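PDB 4IX4: MsStt7d protein from Micromonas, which probably acts as an ATP-dependent protein kinase, this chain being the part that holds its ADP- and magnesium-binding kinase domain. Local coordinates for residues V164-V169 with I187-A192; E64-V69 with L107-A112; I21-G26 with T35-V40. All blocks are in the same frame, centred on the assembly; numbering follows the deposited sequence.

Interaction 1: V164-V169 with I187-A192; sequences VVHRDV and IDLGAA. With MG (magnesium ion), chain G; ADP (adenosine-5'-diphosphate), chain F.
The HRD motif of the catalytic loop meets the metal-binding DLG motif, this kinase's version of DFG, where His166 lies against Ile187, Asp188 and Leu189. The imidazole starts outward but returns to the other segment, CG standing opposite the backbone N (chi1 179°): CE1 comes edge-on, near the ring plane, to Ile187 O at 3.0 Å, and ND1 lies 3.7 Å from Leu189 CD2, the two side chains crossing at about a right angle. Such a histidine and DFG-second-residue pair corresponds to the lower part of the regulatory spine of protein kinases. Water 1 lies over one ring face, offset toward its rim, and donates to His166 O (2.7 Å) and Asp188 O (2.8 Å) while accepting from Ala191 N. With an alanine here the ring would be gone, and Leu189 CD2 would probably face a gap, free to shift just after the magnesium-binding Asp188.

At the cleft, Asp188 OD2 binds magnesium at 2.5 Å, whereas Asp168 OD2 reaches the same ion through water 2 (2.7 Å from OD2), its OD1 being salt-bridged to Lys170. The two aspartates thus share a single magnesium ion from different shells, one directly and one through water.

Interaction 2: E64-V69 with L107-A112; sequences ECEMDV and LWLMWA. With ADP (adenosine-5'-diphosphate), chain F.
Met67 of helix 59-76 and Leu109 of strand 106-112 form the middle of the seam between the helix corresponding to the kinase αC helix and the five-stranded N-lobe sheet. The segment axes come within 9.6 Å and run broadly the same way, 34° apart. From its root, the methionine runs from Leu109 back to Leu107, toward the N-terminal end of the strand. CB rests 3.7 Å from Leu109 CD2, and both CG and SD remain 3.8 Å from that same methyl, so one leucine branch serves three successive atoms of a chain it crosses almost perpendicularly. Beyond the sulfur the chain bends (chi3 66°), which turns CE away from Leu109 to Leu107 CD2, 4.3 Å off. The other methyl of Leu109, CD1, fits against the backbone of Met67 and the CG of Glu66, the latter at 4.0 Å. Leu107 also receives the CG of Glu64, whose carboxylate turns elsewhere to a salt bridge with Arg11.

Glu66 extends from the helix past Leu109 toward Trp111. Its OE2 lies 3.6 Å from Trp111 CZ2, carboxylate and indole planes 38° apart, while OE1 is salt-bridged to Lys50, an ADP-binding lysine, corresponding to the lysine–glutamate pair seen in active kinases. Trp111 stands at the gatekeeper position, with its NE1 hydrogen-bonded to Asn70 OD1 of the same helix, and the next residue, Ala112, accepts a hydrogen bond on its O from ADP N6 at 2.9 Å.

The contact therefore divides by chemistry: methyls and sulfur supply an apolar seam between helix and sheet without directional bonds, and at its edge a buried glutamate is held by a lysine, whose positive charge probably favours keeping it ionised.

Interaction 3: I21-G26 with T35-V40; sequences IRVLPG and TVFRGV. With ADP (adenosine-5'-diphosphate), chain F.
Arg22 and Val40 form an antiparallel hydrogen-bonded pair joining strands 21-23 and 34-41, the hairpin that carries the glycine-rich nucleotide-binding loop of the kinase fold. Arg22 N donates to Val40 O at 2.9 Å, almost straight at 176°, and Val40 N returns a bond to Arg22 O at 2.8 Å. Two residues on, Leu24 N donates to Arg38 O at 2.9 Å, here with the donor tilted 29° from the carbonyl plane. Between these bonded positions Val23 faces Gly39 as a non-hydrogen-bonded pair; a side chain on the glycine would press against Arg22 O.

Direct pairing is then interrupted at Leu24-Gly26, and water bridges the break. Water 5 donates to Leu24 O (2.6 Å) and to Gly26 O, and accepts from Arg38 N, so Leu24 O, Gly26 O and Arg38 N are joined through one molecule.

Side-chain contacts occupy both faces. On the side of Val23, CG2 is anti to the backbone N and makes an apolar contact with Phe37 CB at 3.6 Å; the phenyl ring turns its edge to Leu24 O, CD1 being 3.7 Å away. On the side of Arg22 and Val40, the two side chains run alongside each other, with NH2 of the arginine 3.6 Å from Val40 CG2. Leu24 CD1 joins them, lying over Gly39 CA and in apolar contact with Val40 CG2.

Charge and ligand lie farther out: Arg38 forms a salt bridge with Glu116, and Val36, turned away from strand 21-23, places CG1 3.6 Å from ADP O4'. The chemistry is thus graded, with direct bonds fixing the base of the hairpin and a water spanning the interruption before backbone pairing resumes between Val36 and Leu28.

Along the chain the contacts follow one another without overlap: interaction 3, then interaction 2, then interaction 1. Interactions 2 and 3 share the five-stranded antiparallel sheet, their centres about 15 Å apart, and meet where Trp108 CZ3 packs 3.7 Å from Phe37 CD2. Interactions 1 and 2, about 13 Å apart between centres, touch through helix 59-76, whose Glu66 and Val69 lie against Gly190 and Ala192. Interactions 1 and 3 are about 22 Å apart between centres and do not touch. All three nevertheless reach ADP, at adenine, ribose or phosphate-bound metal. The helix thus couples the sheet to the metal site, illustrating how a kinase assembles one nucleotide pocket from separate elements.

Interaction 1: V164-V169 with I187-A192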
loop_
_atom_site.group_PDB
_atom_site.type_symbol
_atom_site.label_atom_id
_atom_site.label_comp_id
_atom_site.label_asym_id
_atom_site.label_seq_id
_atom_site.Cartn_x
_atom_site.Cartn_y
_atom_site.Cartn_z
ATOM N N VAL B 164 -4.876 -5.286 22.858
ATOM C CA VAL B 164 -4.661 -4.677 21.552
ATOM C C VAL B 164 -3.414 -3.791 21.525
ATOM O O VAL B 164 -3.261 -2.898 22.358
ATOM C CB VAL B 164 -5.895 -3.847 21.126
ATOM C CG1 VAL B 164 -5.641 -3.135 19.801
ATOM C CG2 VAL B 164 -7.125 -4.746 21.034
ATOM N N VAL B 165 -2.520 -4.061 20.577
ATOM C CA VAL B 165 -1.398 -3.181 20.280
ATOM C C VAL B 165 -1.701 -2.526 18.935
ATOM O O VAL B 165 -1.959 -3.205 17.931
ATOM C CB VAL B 165 -0.063 -3.945 20.226
ATOM C CG1 VAL B 165 1.085 -3.012 19.826
ATOM C CG2 VAL B 165 0.225 -4.593 21.568
ATOM N N HIS B 166 -1.701 -1.199 18.923
ATOM C CA HIS B 166 -2.161 -0.457 17.757
ATOM C C HIS B 166 -1.199 -0.610 16.573
ATOM O O HIS B 166 -1.629 -0.858 15.438
ATOM C CB HIS B 166 -2.409 1.012 18.129
ATOM C CG HIS B 166 -2.875 1.853 16.982
ATOM N ND1 HIS B 166 -4.162 2.342 16.882
ATOM C CD2 HIS B 166 -2.215 2.306 15.888
ATOM C CE1 HIS B 166 -4.279 3.040 15.765
ATOM N NE2 HIS B 166 -3.110 3.043 15.151
ATOM N N ARG B 167 0.096 -0.474 16.855
ATOM C CA ARG B 167 1.171 -0.677 15.879
ATOM C C ARG B 167 1.281 0.390 14.790
ATOM O O ARG B 167 2.133 0.289 13.904
ATOM C CB ARG B 167 1.115 -2.074 15.248
ATOM C CG ARG B 167 2.440 -2.476 14.622
ATOM C CD ARG B 167 2.234 -3.443 13.495
ATOM N NE ARG B 167 2.218 -4.817 13.961
ATOM C CZ ARG B 167 3.129 -5.732 13.632
ATOM N NH1 ARG B 167 4.149 -5.431 12.836
ATOM N NH2 ARG B 167 3.016 -6.955 14.110
ATOM N N ASP B 168 0.436 1.410 14.845
ATOM C CA ASP B 168 0.550 2.497 13.884
ATOM C C ASP B 168 0.237 3.837 14.526
ATOM O O ASP B 168 -0.445 4.673 13.944
ATOM C CB ASP B 168 -0.336 2.260 12.664
ATOM C CG ASP B 168 0.110 3.063 11.460
ATOM O OD1 ASP B 168 1.223 3.622 11.489
ATOM O OD2 ASP B 168 -0.656 3.142 10.482
ATOM N N VAL B 169 0.757 4.029 15.731
ATOM C CA VAL B 169 0.568 5.273 16.447
ATOM C C VAL B 169 1.441 6.354 15.825
ATOM O O VAL B 169 2.625 6.143 15.591
ATOM C CB VAL B 169 0.924 5.088 17.931
ATOM C CG1 VAL B 169 1.013 6.436 18.656
ATOM C CG2 VAL B 169 -0.092 4.163 18.586
ATOM N N ILE B 187 -7.229 6.510 15.030
ATOM C CA ILE B 187 -7.853 5.860 13.886
ATOM C C ILE B 187 -6.912 4.797 13.337
ATOM O O ILE B 187 -5.744 4.709 13.737
ATOM C CB ILE B 187 -8.209 6.855 12.756
ATOM C CG1 ILE B 187 -6.984 7.686 12.370
ATOM C CG2 ILE B 187 -9.357 7.763 13.178
ATOM C CD1 ILE B 187 -7.189 8.527 11.116
ATOM N N ASP B 188 -7.420 4.016 12.389
ATOM C CA ASP B 188 -6.603 3.063 11.650
ATOM C C ASP B 188 -6.086 1.913 12.504
ATOM O O ASP B 188 -4.938 1.924 12.949
ATOM C CB ASP B 188 -5.430 3.779 10.974
ATOM C CG ASP B 188 -4.933 3.049 9.742
ATOM O OD1 ASP B 188 -5.283 1.862 9.572
ATOM O OD2 ASP B 188 -4.193 3.661 8.944
ATOM N N LEU B 189 -6.935 0.915 12.721
ATOM C CA LEU B 189 -6.515 -0.310 13.390
ATOM C C LEU B 189 -6.071 -1.398 12.392
ATOM O O LEU B 189 -5.990 -2.576 12.737
ATOM C CB LEU B 189 -7.646 -0.817 14.294
ATOM C CG LEU B 189 -7.964 0.082 15.499
ATOM C CD1 LEU B 189 -9.349 -0.207 16.055
ATOM C CD2 LEU B 189 -6.893 -0.086 16.573
ATOM N N GLY B 190 -5.755 -1.000 11.165
ATOM C CA GLY B 190 -5.404 -1.966 10.130
ATOM C C GLY B 190 -4.112 -2.729 10.385
ATOM O O GLY B 190 -3.894 -3.796 9.819
ATOM N N ALA B 191 -3.237 -2.177 11.220
ATOM C CA ALA B 191 -1.990 -2.854 11.569
ATOM C C ALA B 191 -2.059 -3.466 12.965
ATOM O O ALA B 191 -1.123 -4.119 13.414
ATOM C CB ALA B 191 -0.820 -1.878 11.487
ATOM N N ALA B 192 -3.172 -3.254 13.653
ATOM C CA ALA B 192 -3.264 -3.636 15.047
ATOM C C ALA B 192 -3.283 -5.143 15.230
ATOM O O ALA B 192 -3.739 -5.897 14.361
ATOM C CB ALA B 192 -4.489 -3.014 15.680
HETATM MG MG MG G . -2.898 5.029 7.372
HETATM P PB ADP F . -2.447 7.227 4.486
HETATM O O1B ADP F . -1.912 6.500 5.691
HETATM O O2B ADP F . -2.815 8.670 4.748
HETATM O O3B ADP F . -1.642 6.995 3.224
HETATM P PA ADP F . -5.057 6.371 5.157
HETATM O O1A ADP F . -4.538 6.354 6.577
HETATM O O2A ADP F . -6.007 5.298 4.666
HETATM O O3A ADP F . -3.832 6.484 4.126
HETATM O "O5'" ADP F . -5.808 7.783 5.001
HETATM C "C5'" ADP F . -7.171 7.814 5.375
HETATM C "C4'" ADP F . -7.589 9.235 5.698
HETATM O "O4'" ADP F . -8.924 9.118 6.175
HETATM C "C3'" ADP F . -6.742 9.881 6.783
HETATM O "O3'" ADP F . -6.301 11.179 6.375
HETATM C "C2'" ADP F . -7.698 10.068 7.931
HETATM O "O2'" ADP F . -7.521 11.340 8.561
HETATM C "C1'" ADP F . -9.092 9.921 7.333
HETATM N N9 ADP F . -9.940 9.196 8.294
HETATM C C8 ADP F . -9.857 7.884 8.586
HETATM N N7 ADP F . -10.768 7.549 9.534
HETATM C C5 ADP F . -11.446 8.668 9.848
HETATM C C6 ADP F . -12.550 9.014 10.756
HETATM N N6 ADP F . -13.113 8.055 11.530
HETATM N N1 ADP F . -12.958 10.301 10.784
HETATM C C2 ADP F . -12.407 11.251 10.012
HETATM N N3 ADP F . -11.398 11.006 9.150
HETATM C C4 ADP F . -10.896 9.755 9.034
HETATM O O HOH W 1 -3.151 -0.178 13.301
HETATM O O HOH W 2 -0.690 4.319 8.054
HETATM O O HOH W 3 -2.563 7.314 8.525
HETATM O O HOH W 4 -3.597 2.980 6.346
#

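Interaction 2: E64-V69 with L107-A112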
loop_
_atom_site.group_PDB
_atom_site.type_symbol
_atom_site.label_atom_id
_atom_site.label_comp_id
_atom_site.label_asym_id
_atom_site.label_seq_id
_atom_site.Cartn_x
_atom_site.Cartn_y
_atom_site.Cartn_z
ATOM N N GLU B 64 -10.679 -8.000 7.097
ATOM C CA GLU B 64 -11.419 -8.792 8.074
ATOM C C GLU B 64 -10.810 -8.679 9.477
ATOM O O GLU B 64 -11.543 -8.561 10.460
ATOM C CB GLU B 64 -11.543 -10.246 7.633
ATOM C CG GLU B 64 -12.541 -10.405 6.496
ATOM C CD GLU B 64 -12.520 -11.775 5.857
ATOM O OE1 GLU B 64 -11.547 -12.526 6.071
ATOM O OE2 GLU B 64 -13.475 -12.094 5.119
ATOM N N CYS B 65 -9.480 -8.718 9.569
ATOM C CA CYS B 65 -8.835 -8.566 10.862
ATOM C C CYS B 65 -9.097 -7.179 11.447
ATOM O O CYS B 65 -9.398 -7.060 12.631
ATOM C CB CYS B 65 -7.337 -8.835 10.769
ATOM S SG CYS B 65 -6.590 -9.122 12.373
ATOM N N GLU B 66 -9.002 -6.143 10.617
ATOM C CA GLU B 66 -9.318 -4.791 11.056
ATOM C C GLU B 66 -10.756 -4.725 11.581
ATOM O O GLU B 66 -11.042 -4.076 12.598
ATOM C CB GLU B 66 -9.123 -3.796 9.913
ATOM C CG GLU B 66 -9.451 -2.377 10.304
ATOM C CD GLU B 66 -8.989 -1.358 9.280
ATOM O OE1 GLU B 66 -8.400 -1.762 8.254
ATOM O OE2 GLU B 66 -9.229 -0.158 9.502
ATOM N N MET B 67 -11.659 -5.390 10.868
ATOM C CA MET B 67 -13.045 -5.482 11.291
ATOM C C MET B 67 -13.148 -6.143 12.669
ATOM O O MET B 67 -13.769 -5.586 13.576
ATOM C CB MET B 67 -13.863 -6.260 10.257
ATOM C CG MET B 67 -15.324 -6.377 10.623
ATOM S SD MET B 67 -16.356 -7.090 9.316
ATOM C CE MET B 67 -15.717 -8.764 9.220
ATOM N N ASP B 68 -12.530 -7.317 12.822
ATOM C CA ASP B 68 -12.555 -8.050 14.094
ATOM C C ASP B 68 -11.993 -7.202 15.247
ATOM O O ASP B 68 -12.573 -7.141 16.342
ATOM C CB ASP B 68 -11.742 -9.352 14.002
ATOM C CG ASP B 68 -12.340 -10.365 13.040
ATOM O OD1 ASP B 68 -13.506 -10.206 12.631
ATOM O OD2 ASP B 68 -11.633 -11.339 12.700
ATOM N N VAL B 69 -10.852 -6.559 15.015
ATOM C CA VAL B 69 -10.247 -5.732 16.063
ATOM C C VAL B 69 -11.154 -4.544 16.409
ATOM O O VAL B 69 -11.283 -4.175 17.587
ATOM C CB VAL B 69 -8.812 -5.282 15.702
ATOM C CG1 VAL B 69 -8.268 -4.296 16.747
ATOM C CG2 VAL B 69 -7.898 -6.492 15.590
ATOM N N LEU B 107 -16.526 -6.147 0.686
ATOM C CA LEU B 107 -16.721 -5.794 2.084
ATOM C C LEU B 107 -16.315 -4.348 2.354
ATOM O O LEU B 107 -15.254 -3.898 1.910
ATOM C CB LEU B 107 -15.882 -6.723 2.960
ATOM C CG LEU B 107 -15.975 -6.503 4.472
ATOM C CD1 LEU B 107 -17.390 -6.738 4.957
ATOM C CD2 LEU B 107 -14.991 -7.408 5.213
ATOM N N TRP B 108 -17.167 -3.625 3.074
ATOM C CA TRP B 108 -16.884 -2.257 3.507
ATOM C C TRP B 108 -16.953 -2.152 5.028
ATOM O O TRP B 108 -17.788 -2.810 5.661
ATOM C CB TRP B 108 -17.914 -1.295 2.908
ATOM C CG TRP B 108 -17.767 -1.067 1.436
ATOM C CD1 TRP B 108 -18.292 -1.828 0.424
ATOM C CD2 TRP B 108 -17.059 0.006 0.808
ATOM N NE1 TRP B 108 -17.944 -1.294 -0.796
ATOM C CE2 TRP B 108 -17.189 -0.167 -0.587
ATOM C CE3 TRP B 108 -16.331 1.098 1.291
ATOM C CZ2 TRP B 108 -16.608 0.710 -1.506
ATOM C CZ3 TRP B 108 -15.750 1.963 0.381
ATOM C CH2 TRP B 108 -15.892 1.766 -1.005
ATOM N N LEU B 109 -16.097 -1.315 5.613
ATOM C CA LEU B 109 -16.233 -0.940 7.022
ATOM C C LEU B 109 -16.637 0.526 7.125
ATOM O O LEU B 109 -16.320 1.326 6.249
ATOM C CB LEU B 109 -14.919 -1.156 7.771
ATOM C CG LEU B 109 -14.323 -2.561 7.671
ATOM C CD1 LEU B 109 -13.069 -2.676 8.533
ATOM C CD2 LEU B 109 -15.366 -3.615 8.071
ATOM N N MET B 110 -17.338 0.879 8.199
ATOM C CA MET B 110 -17.835 2.240 8.357
ATOM C C MET B 110 -17.607 2.754 9.770
ATOM O O MET B 110 -17.781 2.023 10.744
ATOM C CB MET B 110 -19.331 2.303 8.023
ATOM C CG MET B 110 -19.893 3.711 7.897
ATOM S SD MET B 110 -21.586 3.752 7.263
ATOM C CE MET B 110 -22.490 3.147 8.677
ATOM N N TRP B 111 -17.200 4.016 9.858
ATOM C CA TRP B 111 -16.994 4.689 11.132
ATOM C C TRP B 111 -17.630 6.066 11.056
ATOM O O TRP B 111 -17.845 6.610 9.969
ATOM C CB TRP B 111 -15.507 4.914 11.402
ATOM C CG TRP B 111 -14.649 3.701 11.494
ATOM C CD1 TRP B 111 -14.263 3.054 12.633
ATOM C CD2 TRP B 111 -14.026 3.007 10.408
ATOM N NE1 TRP B 111 -13.438 1.999 12.322
ATOM C CE2 TRP B 111 -13.276 1.950 10.962
ATOM C CE3 TRP B 111 -14.021 3.187 9.017
ATOM C CZ2 TRP B 111 -12.534 1.066 10.178
ATOM C CZ3 TRP B 111 -13.275 2.307 8.234
ATOM C CH2 TRP B 111 -12.549 1.258 8.818
ATOM N N ALA B 112 -17.878 6.651 12.221
ATOM C CA ALA B 112 -18.245 8.055 12.288
ATOM C C ALA B 112 -17.072 8.905 11.805
ATOM O O ALA B 112 -15.912 8.612 12.105
ATOM C CB ALA B 112 -18.594 8.436 13.714
HETATM P PB ADP F . -2.447 7.227 4.486
HETATM O O1B ADP F . -1.912 6.500 5.691
HETATM O O2B ADP F . -2.815 8.670 4.748
HETATM O O3B ADP F . -1.642 6.995 3.224
HETATM P PA ADP F . -5.057 6.371 5.157
HETATM O O1A ADP F . -4.538 6.354 6.577
HETATM O O2A ADP F . -6.007 5.298 4.666
HETATM O O3A ADP F . -3.832 6.484 4.126
HETATM O "O5'" ADP F . -5.808 7.783 5.001
HETATM C "C5'" ADP F . -7.171 7.814 5.375
HETATM C "C4'" ADP F . -7.589 9.235 5.698
HETATM O "O4'" ADP F . -8.924 9.118 6.175
HETATM C "C3'" ADP F . -6.742 9.881 6.783
HETATM O "O3'" ADP F . -6.301 11.179 6.375
HETATM C "C2'" ADP F . -7.698 10.068 7.931
HETATM O "O2'" ADP F . -7.521 11.340 8.561
HETATM C "C1'" ADP F . -9.092 9.921 7.333
HETATM N N9 ADP F . -9.940 9.196 8.294
HETATM C C8 ADP F . -9.857 7.884 8.586
HETATM N N7 ADP F . -10.768 7.549 9.534
HETATM C C5 ADP F . -11.446 8.668 9.848
HETATM C C6 ADP F . -12.550 9.014 10.756
HETATM N N6 ADP F . -13.113 8.055 11.530
HETATM N N1 ADP F . -12.958 10.301 10.784
HETATM C C2 ADP F . -12.407 11.251 10.012
HETATM N N3 ADP F . -11.398 11.006 9.150
HETATM C C4 ADP F . -10.896 9.755 9.034
#

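Interaction 3: I21-G26 with T35-V40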
loop_
_atom_site.group_PDB
_atom_site.type_symbol
_atom_site.label_atom_id
_atom_site.label_comp_id
_atom_site.label_asym_id
_atom_site.label_seq_id
_atom_site.Cartn_x
_atom_site.Cartn_y
_atom_site.Cartn_z
ATOM N N ILE B 21 -26.378 4.602 2.172
ATOM C CA ILE B 21 -25.017 5.113 2.151
ATOM C C ILE B 21 -24.684 5.716 0.800
ATOM O O ILE B 21 -24.815 5.059 -0.239
ATOM C CB ILE B 21 -23.996 4.017 2.493
ATOM C CG1 ILE B 21 -24.214 3.526 3.926
ATOM C CG2 ILE B 21 -22.579 4.536 2.327
ATOM C CD1 ILE B 21 -23.510 2.219 4.242
ATOM N N ARG B 22 -24.276 6.979 0.827
ATOM C CA ARG B 22 -23.750 7.648 -0.348
ATOM C C ARG B 22 -22.256 7.828 -0.159
ATOM O O ARG B 22 -21.815 8.424 0.819
ATOM C CB ARG B 22 -24.419 9.007 -0.562
ATOM C CG ARG B 22 -23.867 9.760 -1.772
ATOM C CD ARG B 22 -24.721 10.965 -2.148
ATOM N NE ARG B 22 -24.742 11.986 -1.107
ATOM C CZ ARG B 22 -23.870 12.985 -1.025
ATOM N NH1 ARG B 22 -22.900 13.093 -1.922
ATOM N NH2 ARG B 22 -23.969 13.876 -0.046
ATOM N N VAL B 23 -21.477 7.296 -1.090
ATOM C CA VAL B 23 -20.036 7.440 -1.018
ATOM C C VAL B 23 -19.590 8.636 -1.852
ATOM O O VAL B 23 -20.085 8.851 -2.962
ATOM C CB VAL B 23 -19.304 6.149 -1.456
ATOM C CG1 VAL B 23 -19.699 5.748 -2.867
ATOM C CG2 VAL B 23 -17.794 6.327 -1.345
ATOM N N LEU B 24 -18.679 9.434 -1.303
ATOM C CA LEU B 24 -18.140 10.576 -2.034
ATOM C C LEU B 24 -16.848 10.172 -2.729
ATOM O O LEU B 24 -15.946 9.636 -2.094
ATOM C CB LEU B 24 -17.865 11.747 -1.085
ATOM C CG LEU B 24 -19.052 12.550 -0.548
ATOM C CD1 LEU B 24 -19.908 11.706 0.368
ATOM C CD2 LEU B 24 -18.558 13.787 0.190
ATOM N N PRO B 25 -16.753 10.426 -4.042
ATOM C CA PRO B 25 -15.523 10.120 -4.782
ATOM C C PRO B 25 -14.312 10.848 -4.210
ATOM O O PRO B 25 -14.450 11.934 -3.640
ATOM C CB PRO B 25 -15.824 10.648 -6.186
ATOM C CG PRO B 25 -17.311 10.628 -6.284
ATOM C CD PRO B 25 -17.807 10.967 -4.916
ATOM N N GLY B 26 -13.137 10.249 -4.360
ATOM C CA GLY B 26 -11.908 10.866 -3.893
ATOM C C GLY B 26 -11.389 10.241 -2.613
ATOM O O GLY B 26 -11.802 10.629 -1.517
ATOM N N THR B 35 -8.723 1.351 0.936
ATOM C CA THR B 35 -8.960 2.717 0.495
ATOM C C THR B 35 -10.103 3.310 1.295
ATOM O O THR B 35 -11.107 2.650 1.525
ATOM C CB THR B 35 -9.343 2.758 -0.992
ATOM O OG1 THR B 35 -8.374 2.025 -1.751
ATOM C CG2 THR B 35 -9.418 4.191 -1.489
ATOM N N VAL B 36 -9.923 4.550 1.736
ATOM C CA VAL B 36 -10.881 5.223 2.598
ATOM C C VAL B 36 -11.573 6.366 1.845
ATOM O O VAL B 36 -10.923 7.135 1.132
ATOM C CB VAL B 36 -10.168 5.761 3.861
ATOM C CG1 VAL B 36 -11.094 6.621 4.681
ATOM C CG2 VAL B 36 -9.636 4.605 4.696
ATOM N N PHE B 37 -12.892 6.463 2.008
ATOM C CA PHE B 37 -13.705 7.498 1.368
ATOM C C PHE B 37 -14.577 8.168 2.413
ATOM O O PHE B 37 -14.926 7.550 3.419
ATOM C CB PHE B 37 -14.647 6.882 0.327
ATOM C CG PHE B 37 -13.946 6.148 -0.771
ATOM C CD1 PHE B 37 -13.661 6.780 -1.972
ATOM C CD2 PHE B 37 -13.588 4.816 -0.616
ATOM C CE1 PHE B 37 -13.021 6.103 -2.990
ATOM C CE2 PHE B 37 -12.943 4.130 -1.639
ATOM C CZ PHE B 37 -12.662 4.775 -2.822
ATOM N N ARG B 38 -14.943 9.422 2.173
ATOM C CA ARG B 38 -16.021 10.030 2.943
ATOM C C ARG B 38 -17.344 9.485 2.437
ATOM O O ARG B 38 -17.465 9.089 1.278
ATOM C CB ARG B 38 -16.038 11.547 2.794
ATOM C CG ARG B 38 -14.882 12.260 3.459
ATOM C CD ARG B 38 -15.114 13.758 3.424
ATOM N NE ARG B 38 -13.958 14.500 3.912
ATOM C CZ ARG B 38 -12.941 14.886 3.145
ATOM N NH1 ARG B 38 -12.938 14.594 1.851
ATOM N NH2 ARG B 38 -11.928 15.561 3.673
ATOM N N GLY B 39 -18.338 9.478 3.310
ATOM C CA GLY B 39 -19.681 9.131 2.911
ATOM C C GLY B 39 -20.714 9.867 3.737
ATOM O O GLY B 39 -20.395 10.553 4.717
ATOM N N VAL B 40 -21.965 9.737 3.324
ATOM C CA VAL B 40 -23.078 10.250 4.098
ATOM C C VAL B 40 -24.031 9.092 4.339
ATOM O O VAL B 40 -24.381 8.360 3.412
ATOM C CB VAL B 40 -23.807 11.386 3.366
ATOM C CG1 VAL B 40 -24.992 11.878 4.187
ATOM C CG2 VAL B 40 -22.843 12.533 3.091
HETATM P PB ADP F . -2.447 7.227 4.486
HETATM O O1B ADP F . -1.912 6.500 5.691
HETATM O O2B ADP F . -2.815 8.670 4.748
HETATM O O3B ADP F . -1.642 6.995 3.224
HETATM P PA ADP F . -5.057 6.371 5.157
HETATM O O1A ADP F . -4.538 6.354 6.577
HETATM O O2A ADP F . -6.007 5.298 4.666
HETATM O O3A ADP F . -3.832 6.484 4.126
HETATM O "O5'" ADP F . -5.808 7.783 5.001
HETATM C "C5'" ADP F . -7.171 7.814 5.375
HETATM C "C4'" ADP F . -7.589 9.235 5.698
HETATM O "O4'" ADP F . -8.924 9.118 6.175
HETATM C "C3'" ADP F . -6.742 9.881 6.783
HETATM O "O3'" ADP F . -6.301 11.179 6.375
HETATM C "C2'" ADP F . -7.698 10.068 7.931
HETATM O "O2'" ADP F . -7.521 11.340 8.561
HETATM C "C1'" ADP F . -9.092 9.921 7.333
HETATM N N9 ADP F . -9.940 9.196 8.294
HETATM C C8 ADP F . -9.857 7.884 8.586
HETATM N N7 ADP F . -10.768 7.549 9.534
HETATM C C5 ADP F . -11.446 8.668 9.848
HETATM C C6 ADP F . -12.550 9.014 10.756
HETATM N N6 ADP F . -13.113 8.055 11.530
HETATM N N1 ADP F . -12.958 10.301 10.784
HETATM C C2 ADP F . -12.407 11.251 10.012
HETATM N N3 ADP F . -11.398 11.006 9.150
HETATM C C4 ADP F . -10.896 9.755 9.034
HETATM O O HOH W 5 -14.250 10.612 -0.347
#